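Local atomic coordinates of leucine--trna ligase (Agrobacterium radiobacter, PDB entry 5AH5), a protein that probably joins leucine to its cognate tRNA at the expense of ATP, as a class I aminoacyl-tRNA synthetase that confers resistance to the toxic moiety of agrocin 84. Residues 32-37 against 518-523; 61-66 against 739-744; 70-75 against 119-124; 540-545 against 552-557. One frame throughout, in Å; residues are numbered along the deposited sequence.

Contact 1. Residues 32-37 against 518-523; sequences KFYVLE and APADVY
Strand 32-37 runs parallel to the chain through Val522 and Tyr523, with Val35 beside Val522 and Leu36 beside Tyr523, and Leu36 N donates to Val522 O at 3.0 Å. Asp521 N and Val522 N both reach Tyr34 O, but weakly. The chain turns a corner at Asp521, and for Tyr34 N the acceptor is a carboxylate instead of a peptide oxygen. Tyr34 N points almost straight (174°) at Asp521 OD2, 2.8 Å away, meeting the anti lone pair of that oxygen. Lys32 NZ comes to the same oxygen from the syn side, tilted well out of the carboxylate plane, forming a salt bridge of 3.0 Å; its chain is bent at chi2 (91°), which swings the amine toward Asp521. The amine also donates to Ile517 O and, weakly, to Pro519 O. Asp521 OD1 takes a water that also donates to Lys32 O. The carboxylate lies stacked on the Phe33 ring, planes 6° apart, with Asp521 CB over the face at 3.5 Å from Phe33 CE1. Leu36 CD2 wedges between Ala520 CB and Tyr523 CD1, and Ala520 CB lies over a face of the Tyr34 ring. Tyr523 touches the leucyl-sulfamoyl adenosine, its hydroxyl hydrogen-bonded to Tyr496 and His533. These are the middle strands of the four-stranded parallel Rossmann sheet, flanked by 70-72 and 556-560, with helix 48-66 packed on the Val35 and Val522 face.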
loop_
_atom_site.group_PDB
_atom_site.type_symbol
_atom_site.label_atom_id
_atom_site.label_comp_id
_atom_site.label_asym_id
_atom_site.label_seq_id
_atom_site.Cartn_x
_atom_site.Cartn_y
_atom_site.Cartn_z
ATOM N N LYS B 32 -21.342 -2.807 4.493
ATOM C CA LYS B 32 -20.496 -2.351 3.379
ATOM C C LYS B 32 -19.127 -2.988 3.596
ATOM O O LYS B 32 -18.671 -3.175 4.728
ATOM C CB LYS B 32 -20.370 -0.836 3.376
ATOM C CG LYS B 32 -19.540 -0.211 4.535
ATOM C CD LYS B 32 -18.037 -0.065 4.163
ATOM C CE LYS B 32 -17.269 0.718 5.211
ATOM N NZ LYS B 32 -15.820 0.715 4.860
ATOM N N PHE B 33 -18.462 -3.283 2.516
ATOM C CA PHE B 33 -17.070 -3.681 2.584
ATOM C C PHE B 33 -16.365 -3.219 1.307
ATOM O O PHE B 33 -16.771 -3.561 0.253
ATOM C CB PHE B 33 -16.970 -5.187 2.685
ATOM C CG PHE B 33 -15.624 -5.653 3.180
ATOM C CD1 PHE B 33 -15.289 -5.552 4.517
ATOM C CD2 PHE B 33 -14.705 -6.198 2.316
ATOM C CE1 PHE B 33 -14.039 -5.973 4.968
ATOM C CE2 PHE B 33 -13.463 -6.638 2.786
ATOM C CZ PHE B 33 -13.115 -6.520 4.079
ATOM N N TYR B 34 -15.289 -2.502 1.462
ATOM C CA TYR B 34 -14.502 -1.954 0.364
ATOM C C TYR B 34 -13.098 -2.575 0.386
ATOM O O TYR B 34 -12.294 -2.228 1.202
ATOM C CB TYR B 34 -14.402 -0.440 0.567
ATOM C CG TYR B 34 -13.826 0.403 -0.600
ATOM C CD1 TYR B 34 -13.541 -0.143 -1.826
ATOM C CD2 TYR B 34 -13.637 1.773 -0.444
ATOM C CE1 TYR B 34 -13.028 0.644 -2.849
ATOM C CE2 TYR B 34 -13.142 2.578 -1.476
ATOM C CZ TYR B 34 -12.879 1.998 -2.671
ATOM O OH TYR B 34 -12.358 2.758 -3.671
ATOM N N VAL B 35 -12.837 -3.449 -0.540
ATOM C CA VAL B 35 -11.525 -4.043 -0.682
ATOM C C VAL B 35 -10.947 -3.566 -2.011
ATOM O O VAL B 35 -11.593 -3.674 -2.997
ATOM C CB VAL B 35 -11.568 -5.586 -0.700
ATOM C CG1 VAL B 35 -12.701 -6.163 -1.515
ATOM C CG2 VAL B 35 -10.247 -6.173 -1.178
ATOM N N LEU B 36 -9.725 -3.062 -2.015
ATOM C CA LEU B 36 -9.064 -2.779 -3.283
ATOM C C LEU B 36 -7.613 -3.060 -3.213
ATOM O O LEU B 36 -7.085 -3.297 -2.132
ATOM C CB LEU B 36 -9.311 -1.331 -3.686
ATOM C CG LEU B 36 -8.562 -0.132 -3.139
ATOM C CD1 LEU B 36 -8.882 1.098 -3.969
ATOM C CD2 LEU B 36 -8.920 0.117 -1.734
ATOM N N GLU B 37 -6.992 -3.001 -4.378
ATOM C CA GLU B 37 -5.595 -3.267 -4.570
ATOM C C GLU B 37 -5.012 -2.072 -5.324
ATOM O O GLU B 37 -5.749 -1.283 -5.968
ATOM C CB GLU B 37 -5.404 -4.444 -5.488
ATOM C CG GLU B 37 -6.031 -5.762 -5.090
ATOM C CD GLU B 37 -7.299 -6.046 -5.819
ATOM O OE1 GLU B 37 -7.441 -5.574 -6.974
ATOM O OE2 GLU B 37 -8.162 -6.790 -5.245
ATOM N N ALA B 518 -16.208 4.128 2.135
ATOM C CA ALA B 518 -14.858 4.356 2.568
ATOM C C ALA B 518 -14.872 4.816 4.034
ATOM O O ALA B 518 -15.891 5.267 4.463
ATOM C CB ALA B 518 -14.226 5.430 1.664
ATOM N N PRO B 519 -13.766 4.762 4.789
ATOM C CA PRO B 519 -12.446 4.314 4.325
ATOM C C PRO B 519 -12.388 2.901 3.805
ATOM O O PRO B 519 -13.244 2.092 4.141
ATOM C CB PRO B 519 -11.555 4.473 5.542
ATOM C CG PRO B 519 -12.449 4.680 6.678
ATOM C CD PRO B 519 -13.703 5.296 6.147
ATOM N N ALA B 520 -11.437 2.618 2.917
ATOM C CA ALA B 520 -11.315 1.260 2.413
ATOM C C ALA B 520 -11.009 0.308 3.594
ATOM O O ALA B 520 -10.233 0.615 4.420
ATOM C CB ALA B 520 -10.240 1.151 1.364
ATOM N N ASP B 521 -11.683 -0.796 3.681
ATOM C CA ASP B 521 -11.406 -1.758 4.762
ATOM C C ASP B 521 -10.059 -2.428 4.548
ATOM O O ASP B 521 -9.318 -2.629 5.484
ATOM C CB ASP B 521 -12.503 -2.803 4.788
ATOM C CG ASP B 521 -13.870 -2.171 5.069
ATOM O OD1 ASP B 521 -14.161 -1.896 6.254
ATOM O OD2 ASP B 521 -14.597 -1.867 4.096
ATOM N N VAL B 522 -9.803 -2.864 3.333
ATOM C CA VAL B 522 -8.592 -3.602 3.015
ATOM C C VAL B 522 -7.980 -2.959 1.756
ATOM O O VAL B 522 -8.682 -2.737 0.792
ATOM C CB VAL B 522 -8.935 -5.070 2.811
ATOM C CG1 VAL B 522 -7.785 -5.834 2.249
ATOM C CG2 VAL B 522 -9.419 -5.727 4.162
ATOM N N TYR B 523 -6.692 -2.635 1.830
ATOM C CA TYR B 523 -5.876 -2.184 0.706
ATOM C C TYR B 523 -4.638 -3.062 0.552
ATOM O O TYR B 523 -3.871 -3.207 1.486
ATOM C CB TYR B 523 -5.416 -0.779 0.957
ATOM C CG TYR B 523 -4.909 -0.037 -0.279
ATOM C CD1 TYR B 523 -5.476 -0.226 -1.545
ATOM C CD2 TYR B 523 -3.972 0.953 -0.157
ATOM C CE1 TYR B 523 -5.081 0.554 -2.675
ATOM C CE2 TYR B 523 -3.540 1.697 -1.280
ATOM C CZ TYR B 523 -4.122 1.488 -2.540
ATOM O OH TYR B 523 -3.736 2.264 -3.658
HETATM O O HOH W 1 -16.870 -3.038 6.764
#

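Contact 2. Residues 61-66 against 739-744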
loop_
_atom_site.group_PDB
_atom_site.type_symbol
_atom_site.label_atom_id
_atom_site.label_comp_id
_atom_site.label_asym_id
_atom_site.label_seq_id
_atom_site.Cartn_x
_atom_site.Cartn_y
_atom_site.Cartn_z
ATOM N N ALA B 61 -12.777 -10.842 -1.648
ATOM C CA ALA B 61 -14.035 -10.249 -2.049
ATOM C C ALA B 61 -15.116 -11.332 -2.225
ATOM O O ALA B 61 -16.217 -11.138 -1.786
ATOM C CB ALA B 61 -13.881 -9.464 -3.353
ATOM N N ARG B 62 -14.801 -12.430 -2.900
ATOM C CA ARG B 62 -15.744 -13.479 -3.119
ATOM C C ARG B 62 -16.280 -14.075 -1.791
ATOM O O ARG B 62 -17.443 -14.373 -1.679
ATOM C CB ARG B 62 -15.084 -14.606 -3.917
ATOM C CG ARG B 62 -14.981 -14.293 -5.401
ATOM C CD ARG B 62 -14.206 -15.379 -6.098
ATOM N NE ARG B 62 -14.043 -15.135 -7.507
ATOM C CZ ARG B 62 -14.843 -15.534 -8.483
ATOM N NH1 ARG B 62 -15.950 -16.210 -8.262
ATOM N NH2 ARG B 62 -14.510 -15.241 -9.737
ATOM N N MET B 63 -15.407 -14.176 -0.796
ATOM C CA MET B 63 -15.824 -14.671 0.481
ATOM C C MET B 63 -16.755 -13.638 1.111
ATOM O O MET B 63 -17.765 -14.017 1.698
ATOM C CB MET B 63 -14.651 -14.929 1.435
ATOM C CG MET B 63 -15.158 -15.735 2.605
ATOM S SD MET B 63 -13.918 -15.990 3.817
ATOM C CE MET B 63 -13.547 -14.475 4.669
ATOM N N GLN B 64 -16.381 -12.362 1.061
ATOM C CA GLN B 64 -17.156 -11.345 1.756
ATOM C C GLN B 64 -18.501 -11.186 1.100
ATOM O O GLN B 64 -19.490 -11.018 1.783
ATOM C CB GLN B 64 -16.463 -10.011 1.866
ATOM C CG GLN B 64 -15.171 -10.018 2.617
ATOM C CD GLN B 64 -15.376 -10.328 4.091
ATOM O OE1 GLN B 64 -15.763 -11.432 4.430
ATOM N NE2 GLN B 64 -15.080 -9.385 4.942
ATOM N N ILE B 65 -18.560 -11.369 -0.193
ATOM C CA ILE B 65 -19.844 -11.428 -0.854
ATOM C C ILE B 65 -20.729 -12.595 -0.375
ATOM O O ILE B 65 -21.915 -12.421 -0.100
ATOM C CB ILE B 65 -19.683 -11.498 -2.368
ATOM C CG1 ILE B 65 -19.122 -10.151 -2.889
ATOM C CG2 ILE B 65 -20.989 -11.898 -3.041
ATOM C CD1 ILE B 65 -18.687 -10.142 -4.329
ATOM N N ALA B 66 -20.180 -13.789 -0.370
ATOM C CA ALA B 66 -20.885 -14.949 0.204
ATOM C C ALA B 66 -21.334 -14.741 1.631
ATOM O O ALA B 66 -22.356 -15.311 2.014
ATOM C CB ALA B 66 -20.067 -16.226 0.085
ATOM N N GLU B 739 -24.053 -18.450 -3.253
ATOM C CA GLU B 739 -24.626 -19.224 -2.135
ATOM C C GLU B 739 -24.134 -18.534 -0.867
ATOM O O GLU B 739 -23.013 -18.085 -0.834
ATOM C CB GLU B 739 -24.179 -20.671 -2.263
ATOM C CG GLU B 739 -24.861 -21.669 -1.358
ATOM C CD GLU B 739 -26.344 -21.898 -1.659
ATOM O OE1 GLU B 739 -26.768 -21.949 -2.829
ATOM O OE2 GLU B 739 -27.084 -22.087 -0.675
ATOM N N PRO B 740 -24.993 -18.358 0.156
ATOM C CA PRO B 740 -24.479 -17.885 1.442
ATOM C C PRO B 740 -23.258 -18.711 1.942
ATOM O O PRO B 740 -23.184 -19.938 1.736
ATOM C CB PRO B 740 -25.678 -17.996 2.415
ATOM C CG PRO B 740 -26.846 -18.337 1.582
ATOM C CD PRO B 740 -26.391 -18.801 0.216
ATOM N N TRP B 741 -22.303 -18.018 2.549
ATOM C CA TRP B 741 -21.085 -18.640 3.003
ATOM C C TRP B 741 -21.449 -19.611 4.166
ATOM O O TRP B 741 -22.331 -19.314 4.954
ATOM C CB TRP B 741 -20.162 -17.583 3.517
ATOM C CG TRP B 741 -18.815 -18.058 4.000
ATOM C CD1 TRP B 741 -18.351 -18.007 5.282
ATOM C CD2 TRP B 741 -17.708 -18.517 3.188
ATOM N NE1 TRP B 741 -17.056 -18.459 5.325
ATOM C CE2 TRP B 741 -16.653 -18.817 4.064
ATOM C CE3 TRP B 741 -17.548 -18.798 1.827
ATOM C CZ2 TRP B 741 -15.414 -19.320 3.613
ATOM C CZ3 TRP B 741 -16.318 -19.332 1.379
ATOM C CH2 TRP B 741 -15.274 -19.579 2.276
ATOM N N PRO B 742 -20.751 -20.747 4.278
ATOM C CA PRO B 742 -21.114 -21.638 5.380
ATOM C C PRO B 742 -20.877 -21.025 6.734
ATOM O O PRO B 742 -19.922 -20.214 6.933
ATOM C CB PRO B 742 -20.171 -22.823 5.204
ATOM C CG PRO B 742 -19.682 -22.745 3.816
ATOM C CD PRO B 742 -19.698 -21.305 3.433
ATOM N N THR B 743 -21.699 -21.448 7.681
ATOM C CA THR B 743 -21.550 -21.081 9.089
ATOM C C THR B 743 -21.337 -22.326 9.963
ATOM O O THR B 743 -21.871 -23.382 9.674
ATOM C CB THR B 743 -22.795 -20.313 9.567
ATOM O OG1 THR B 743 -23.939 -21.143 9.414
ATOM C CG2 THR B 743 -23.006 -19.042 8.700
ATOM N N ILE B 744 -20.575 -22.169 11.039
ATOM C CA ILE B 744 -20.338 -23.255 11.967
ATOM C C ILE B 744 -21.671 -23.734 12.591
ATOM O O ILE B 744 -22.431 -22.941 13.108
ATOM C CB ILE B 744 -19.354 -22.843 13.043
ATOM C CG1 ILE B 744 -17.956 -22.730 12.445
ATOM C CG2 ILE B 744 -19.317 -23.893 14.156
ATOM C CD1 ILE B 744 -16.968 -22.011 13.344
#
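Met63 and Ala66, near the end of helix 48-66, meet Trp741 of the loop that follows helix 720-729. The Met63 side chain leaves the helix with CG anti to the backbone N (chi1 -167°), and this carries it across to the indole. CB only leads there. CG then sits squarely over the six-membered ring, 3.6 Å from its centroid and 6° off the normal, a CH-pi contact over the centre of the face. SD continues toward the rim and lies obliquely to the ring, 3.7 Å from Trp741 CZ2, which makes the pair a Met-aromatic contact. At chi3 the chain bends and CE turns away from the indole. Pro742 CD, from the next residue, lies against the opposite face, out toward the rim, so the indole has methionine on one side and proline on the other. Closer to the backbone, Ala66 CB packs on Trp741 CB at 3.7 Å. Ala66 O accepts the Trp741 amide, N to O 2.8 Å, with the donor well above the carbonyl plane; Pro740 CA adds a CA-H contact to that oxygen. Trp741 NE1 is hydrogen-bonded to Thr670 OG1 of helix 653-674. The chemistry is thus mainly apolar: dispersion and sulfur-aromatic packing carry the indole, while one backbone bond ties the end of a catalytic-domain helix to the anticodon-binding part of the chain.

Contact 3. Residues 70-75 against 119-124; sequences SVLHPM and WANELA
Met75 carries most of this contact, meeting Trp119 with its side chain and Glu122 with its carbonyl. The methionine and the indole lie side by side and point the same way, with Met75 CB 4.0 Å from Trp119 CZ3 and CG about as close to CH2. Beyond CG the methionine bends at chi2 and chi3, taking SD and CE away from the tryptophan. Its carbonyl oxygen receives a CA-H contact from Glu122 CA at 3.3 Å, and Glu122 CB and CG rest against it too. Asn121 comes next: its CB faces Pro74 CB, and Leu72 CD1 touches the amide carbon, Asn121 CG, at 4.0 Å. That amide is engaged elsewhere, OD1 with Ser118 and ND2 with the carbonyl of Tyr500, so the leucine packs on a group already fixed in place. The contact lies where the chain runs out of edge strand 70-72, beside strand 32-37, and meets the loop between helices 95-112 and 128-143; helix 95-112 supplies Met110 against both Met75 and Trp119.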
loop_
_atom_site.group_PDB
_atom_site.type_symbol
_atom_site.label_atom_id
_atom_site.label_comp_id
_atom_site.label_asym_id
_atom_site.label_seq_id
_atom_site.Cartn_x
_atom_site.Cartn_y
_atom_site.Cartn_z
ATOM N N SER B 70 -22.106 -6.078 1.326
ATOM C CA SER B 70 -22.224 -5.323 0.055
ATOM C C SER B 70 -20.815 -4.775 -0.281
ATOM O O SER B 70 -20.329 -3.836 0.353
ATOM C CB SER B 70 -23.221 -4.171 0.189
ATOM O OG SER B 70 -23.366 -3.553 -1.092
ATOM N N VAL B 71 -20.165 -5.448 -1.205
ATOM C CA VAL B 71 -18.714 -5.319 -1.409
ATOM C C VAL B 71 -18.452 -4.416 -2.683
ATOM O O VAL B 71 -18.998 -4.695 -3.739
ATOM C CB VAL B 71 -18.126 -6.736 -1.650
ATOM C CG1 VAL B 71 -16.663 -6.646 -2.088
ATOM C CG2 VAL B 71 -18.228 -7.610 -0.354
ATOM N N LEU B 72 -17.677 -3.373 -2.531
ATOM C CA LEU B 72 -17.080 -2.660 -3.643
ATOM C C LEU B 72 -15.670 -3.244 -3.863
ATOM O O LEU B 72 -14.822 -3.088 -3.031
ATOM C CB LEU B 72 -16.998 -1.167 -3.347
ATOM C CG LEU B 72 -16.311 -0.309 -4.454
ATOM C CD1 LEU B 72 -16.845 -0.651 -5.798
ATOM C CD2 LEU B 72 -16.465 1.190 -4.206
ATOM N N HIS B 73 -15.468 -3.958 -4.956
ATOM C CA HIS B 73 -14.161 -4.390 -5.375
ATOM C C HIS B 73 -13.896 -3.862 -6.818
ATOM O O HIS B 73 -14.242 -4.501 -7.762
ATOM C CB HIS B 73 -14.147 -5.868 -5.432
ATOM C CG HIS B 73 -12.804 -6.462 -5.663
ATOM N ND1 HIS B 73 -12.655 -7.646 -6.346
ATOM C CD2 HIS B 73 -11.568 -6.111 -5.239
ATOM C CE1 HIS B 73 -11.388 -7.974 -6.416
ATOM N NE2 HIS B 73 -10.702 -7.064 -5.734
ATOM N N PRO B 74 -13.199 -2.753 -6.958
ATOM C CA PRO B 74 -13.167 -2.073 -8.260
ATOM C C PRO B 74 -11.782 -2.134 -8.835
ATOM O O PRO B 74 -10.841 -2.427 -8.121
ATOM C CB PRO B 74 -13.453 -0.630 -7.839
ATOM C CG PRO B 74 -12.662 -0.473 -6.590
ATOM C CD PRO B 74 -12.755 -1.832 -5.877
ATOM N N MET B 75 -11.637 -1.756 -10.096
ATOM C CA MET B 75 -10.350 -1.761 -10.774
ATOM C C MET B 75 -10.385 -0.649 -11.857
ATOM O O MET B 75 -11.412 -0.308 -12.461
ATOM C CB MET B 75 -10.043 -3.136 -11.429
ATOM C CG MET B 75 -8.730 -3.197 -12.281
ATOM S SD MET B 75 -7.287 -2.661 -11.388
ATOM C CE MET B 75 -7.264 -3.914 -10.054
ATOM N N TRP B 119 -16.952 -3.577 -12.608
ATOM C CA TRP B 119 -16.521 -2.852 -13.845
ATOM C C TRP B 119 -17.335 -1.604 -14.145
ATOM O O TRP B 119 -16.837 -0.710 -14.811
ATOM C CB TRP B 119 -16.550 -3.785 -15.028
ATOM C CG TRP B 119 -15.484 -4.836 -14.994
ATOM C CD1 TRP B 119 -15.677 -6.191 -15.067
ATOM C CD2 TRP B 119 -14.056 -4.637 -14.999
ATOM N NE1 TRP B 119 -14.488 -6.825 -15.043
ATOM C CE2 TRP B 119 -13.469 -5.914 -15.011
ATOM C CE3 TRP B 119 -13.224 -3.499 -14.985
ATOM C CZ2 TRP B 119 -12.097 -6.114 -14.991
ATOM C CZ3 TRP B 119 -11.868 -3.679 -14.941
ATOM C CH2 TRP B 119 -11.303 -4.996 -14.938
ATOM N N ALA B 120 -18.515 -1.464 -13.548
ATOM C CA ALA B 120 -19.300 -0.222 -13.681
ATOM C C ALA B 120 -18.608 0.871 -12.984
ATOM O O ALA B 120 -18.923 2.024 -13.223
ATOM C CB ALA B 120 -20.703 -0.354 -13.083
ATOM N N ASN B 121 -17.710 0.520 -12.073
ATOM C CA ASN B 121 -16.951 1.473 -11.321
ATOM C C ASN B 121 -15.547 1.711 -11.900
ATOM O O ASN B 121 -14.790 2.406 -11.306
ATOM C CB ASN B 121 -16.887 1.021 -9.823
ATOM C CG ASN B 121 -18.264 1.047 -9.180
ATOM O OD1 ASN B 121 -18.970 0.093 -9.287
ATOM N ND2 ASN B 121 -18.684 2.206 -8.654
ATOM N N GLU B 122 -15.233 1.138 -13.043
ATOM C CA GLU B 122 -13.937 1.363 -13.653
ATOM C C GLU B 122 -13.649 2.833 -13.955
ATOM O O GLU B 122 -14.556 3.607 -14.236
ATOM C CB GLU B 122 -13.875 0.543 -14.948
ATOM C CG GLU B 122 -12.585 0.587 -15.787
ATOM C CD GLU B 122 -12.725 -0.225 -17.056
ATOM O OE1 GLU B 122 -13.826 -0.739 -17.365
ATOM O OE2 GLU B 122 -11.714 -0.451 -17.769
ATOM N N LEU B 123 -12.387 3.219 -13.842
ATOM C CA LEU B 123 -11.929 4.530 -14.254
ATOM C C LEU B 123 -10.543 4.447 -14.854
ATOM O O LEU B 123 -9.841 3.425 -14.775
ATOM C CB LEU B 123 -11.912 5.533 -13.101
ATOM C CG LEU B 123 -11.108 5.144 -11.857
ATOM C CD1 LEU B 123 -9.592 5.424 -12.041
ATOM C CD2 LEU B 123 -11.557 5.876 -10.608
ATOM N N ALA B 124 -10.159 5.533 -15.507
ATOM C CA ALA B 124 -8.815 5.641 -16.059
ATOM C C ALA B 124 -8.378 7.067 -15.799
ATOM O O ALA B 124 -9.118 7.983 -16.126
ATOM C CB ALA B 124 -8.882 5.334 -17.518
#

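Contact 4. Residues 540-545 against 552-557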
loop_
_atom_site.group_PDB
_atom_site.type_symbol
_atom_site.label_atom_id
_atom_site.label_comp_id
_atom_site.label_asym_id
_atom_site.label_seq_id
_atom_site.Cartn_x
_atom_site.Cartn_y
_atom_site.Cartn_z
ATOM N N ILE B 540 -3.659 13.606 1.071
ATOM C CA ILE B 540 -4.753 14.209 0.283
ATOM C C ILE B 540 -6.079 13.860 0.945
ATOM O O ILE B 540 -7.033 14.646 0.846
ATOM C CB ILE B 540 -4.648 13.846 -1.230
ATOM C CG1 ILE B 540 -3.502 14.644 -1.863
ATOM C CG2 ILE B 540 -5.925 14.045 -2.033
ATOM C CD1 ILE B 540 -3.628 16.137 -1.771
ATOM N N THR B 541 -6.122 12.740 1.689
ATOM C CA THR B 541 -7.351 12.365 2.407
ATOM C C THR B 541 -7.654 13.362 3.518
ATOM O O THR B 541 -8.778 13.850 3.659
ATOM C CB THR B 541 -7.290 10.897 2.839
ATOM O OG1 THR B 541 -7.235 10.079 1.648
ATOM C CG2 THR B 541 -8.551 10.501 3.687
ATOM N N LYS B 542 -6.619 13.768 4.231
ATOM C CA LYS B 542 -6.767 14.765 5.277
ATOM C C LYS B 542 -7.165 16.118 4.702
ATOM O O LYS B 542 -8.015 16.808 5.229
ATOM C CB LYS B 542 -5.454 14.853 6.064
ATOM C CG LYS B 542 -5.117 13.503 6.751
ATOM C CD LYS B 542 -3.968 13.610 7.702
ATOM C CE LYS B 542 -3.551 12.263 8.311
ATOM N NZ LYS B 542 -4.692 11.515 8.932
ATOM N N VAL B 543 -6.536 16.503 3.616
ATOM C CA VAL B 543 -6.878 17.749 2.935
ATOM C C VAL B 543 -8.359 17.717 2.543
ATOM O O VAL B 543 -9.088 18.631 2.885
ATOM C CB VAL B 543 -5.961 18.013 1.703
ATOM C CG1 VAL B 543 -6.488 19.189 0.891
ATOM C CG2 VAL B 543 -4.565 18.300 2.156
ATOM N N LEU B 544 -8.802 16.653 1.867
ATOM C CA LEU B 544 -10.168 16.584 1.421
ATOM C C LEU B 544 -11.159 16.478 2.571
ATOM O O LEU B 544 -12.305 16.957 2.463
ATOM C CB LEU B 544 -10.382 15.417 0.404
ATOM C CG LEU B 544 -9.568 15.501 -0.899
ATOM C CD1 LEU B 544 -9.643 14.187 -1.678
ATOM C CD2 LEU B 544 -10.022 16.686 -1.757
ATOM N N HIS B 545 -10.735 15.850 3.659
ATOM C CA HIS B 545 -11.515 15.816 4.905
ATOM C C HIS B 545 -11.718 17.251 5.397
ATOM O O HIS B 545 -12.851 17.756 5.415
ATOM C CB HIS B 545 -10.802 14.939 5.945
ATOM C CG HIS B 545 -11.469 14.877 7.279
ATOM N ND1 HIS B 545 -10.777 14.574 8.430
ATOM C CD2 HIS B 545 -12.753 15.057 7.656
ATOM C CE1 HIS B 545 -11.607 14.566 9.458
ATOM N NE2 HIS B 545 -12.813 14.848 9.013
ATOM N N PHE B 552 -13.925 11.278 6.868
ATOM C CA PHE B 552 -12.925 10.388 7.483
ATOM C C PHE B 552 -11.561 10.921 7.132
ATOM O O PHE B 552 -11.409 11.695 6.186
ATOM C CB PHE B 552 -13.117 8.927 7.042
ATOM C CG PHE B 552 -13.131 8.749 5.564
ATOM C CD1 PHE B 552 -14.306 8.921 4.842
ATOM C CD2 PHE B 552 -11.949 8.492 4.880
ATOM C CE1 PHE B 552 -14.324 8.759 3.474
ATOM C CE2 PHE B 552 -11.949 8.386 3.505
ATOM C CZ PHE B 552 -13.138 8.517 2.795
ATOM N N ASP B 553 -10.573 10.509 7.894
ATOM C CA ASP B 553 -9.281 11.168 7.945
ATOM C C ASP B 553 -8.162 10.272 7.482
ATOM O O ASP B 553 -7.016 10.715 7.418
ATOM C CB ASP B 553 -9.010 11.596 9.410
ATOM C CG ASP B 553 -8.070 12.775 9.513
ATOM O OD1 ASP B 553 -8.373 13.821 8.896
ATOM O OD2 ASP B 553 -7.053 12.695 10.210
ATOM N N GLU B 554 -8.463 9.007 7.194
ATOM C CA GLU B 554 -7.443 8.041 6.785
ATOM C C GLU B 554 -8.042 7.195 5.732
ATOM O O GLU B 554 -9.158 6.762 5.917
ATOM C CB GLU B 554 -6.975 7.125 7.940
ATOM C CG GLU B 554 -6.026 7.841 8.875
ATOM C CD GLU B 554 -4.601 8.004 8.338
ATOM O OE1 GLU B 554 -4.156 7.285 7.394
ATOM O OE2 GLU B 554 -3.893 8.849 8.903
ATOM N N PRO B 555 -7.318 6.974 4.612
ATOM C CA PRO B 555 -7.928 6.292 3.484
ATOM C C PRO B 555 -8.107 4.818 3.636
ATOM O O PRO B 555 -9.003 4.273 2.997
ATOM C CB PRO B 555 -6.901 6.532 2.350
ATOM C CG PRO B 555 -5.618 6.773 3.074
ATOM C CD PRO B 555 -6.032 7.559 4.249
ATOM N N PHE B 556 -7.174 4.153 4.336
ATOM C CA PHE B 556 -7.090 2.693 4.284
ATOM C C PHE B 556 -6.979 2.122 5.739
ATOM O O PHE B 556 -6.086 2.487 6.489
ATOM C CB PHE B 556 -5.896 2.237 3.434
ATOM C CG PHE B 556 -5.730 2.983 2.108
ATOM C CD1 PHE B 556 -6.668 2.864 1.107
ATOM C CD2 PHE B 556 -4.555 3.715 1.835
ATOM C CE1 PHE B 556 -6.497 3.551 -0.116
ATOM C CE2 PHE B 556 -4.368 4.356 0.609
ATOM C CZ PHE B 556 -5.378 4.309 -0.344
ATOM N N VAL B 557 -7.929 1.311 6.137
ATOM C CA VAL B 557 -7.951 0.794 7.515
ATOM C C VAL B 557 -6.828 -0.229 7.718
ATOM O O VAL B 557 -5.949 -0.027 8.523
ATOM C CB VAL B 557 -9.328 0.212 7.902
ATOM C CG1 VAL B 557 -9.282 -0.468 9.307
ATOM C CG2 VAL B 557 -10.348 1.314 7.946
#
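Lys542 on helix 533-546 reaches over to Asp553 and Glu554, and His545 one turn further on shares Asp553. The lysine is extended as far as CE and then turns at chi4 (-52°), bringing NZ to three acceptors. The backbone Asp553 O accepts from Lys542 NZ at 2.9 Å. Salt bridges follow: NZ to Asp553 OD2 at 2.9 Å, NZ to Glu554 OE2 at 2.8 Å, each carboxylate met from above its plane. Asp203 also forms a salt bridge with the amine, a shared cation that probably eases its closeness to Asp553. Asp553 OD1 lies in the imidazole plane at its edge and accepts from His545 ND1, N to O 2.6 Å, met on its anti side and somewhat out of the carboxylate plane, while Phe552 O sits over one face of that ring. Glu554 OE2 has a second cationic partner in Arg538. Thr541 faces the loop with both branches: CG2 lies against the peptide joining Asp553 to Glu554, and OG1, hydrogen-bonded to Ser537 O, touches Pro555 CB at 3.6 Å. This salt-bridge network pins the connection from helix 533-546 to strand 556-560, the second half of a beta-alpha-beta crossover in the Rossmann fold of a class I synthetase.

In the fold
Contacts 1, 3 and 4 all reach the same parallel sheet, while contact 2 leaves it for the anticodon-binding region. Contact 1 is the hub. Hydrogen bonds join it to contact 3, backbone Phe33 N to Ser70 O (2.9 Å) and side-chain Glu37 OE2 to His73 NE2 (2.6 Å), and a backbone one to contact 4, Ala520 N to Pro555 O (2.9 Å). Helix 48-66 brings contact 2 in, Ala61 and Gln64 packing on Val35 and Phe33 of contact 1 and on Val71 of contact 3. Contacts 2 and 4 stand farthest apart, centres about 30 Å. The Tyr523 side chain comes within about 3 Å of the leucyl-sulfamoyl adenosine, against about 8 Å for the Met75 side chain and about 11 Å for that of Pro555.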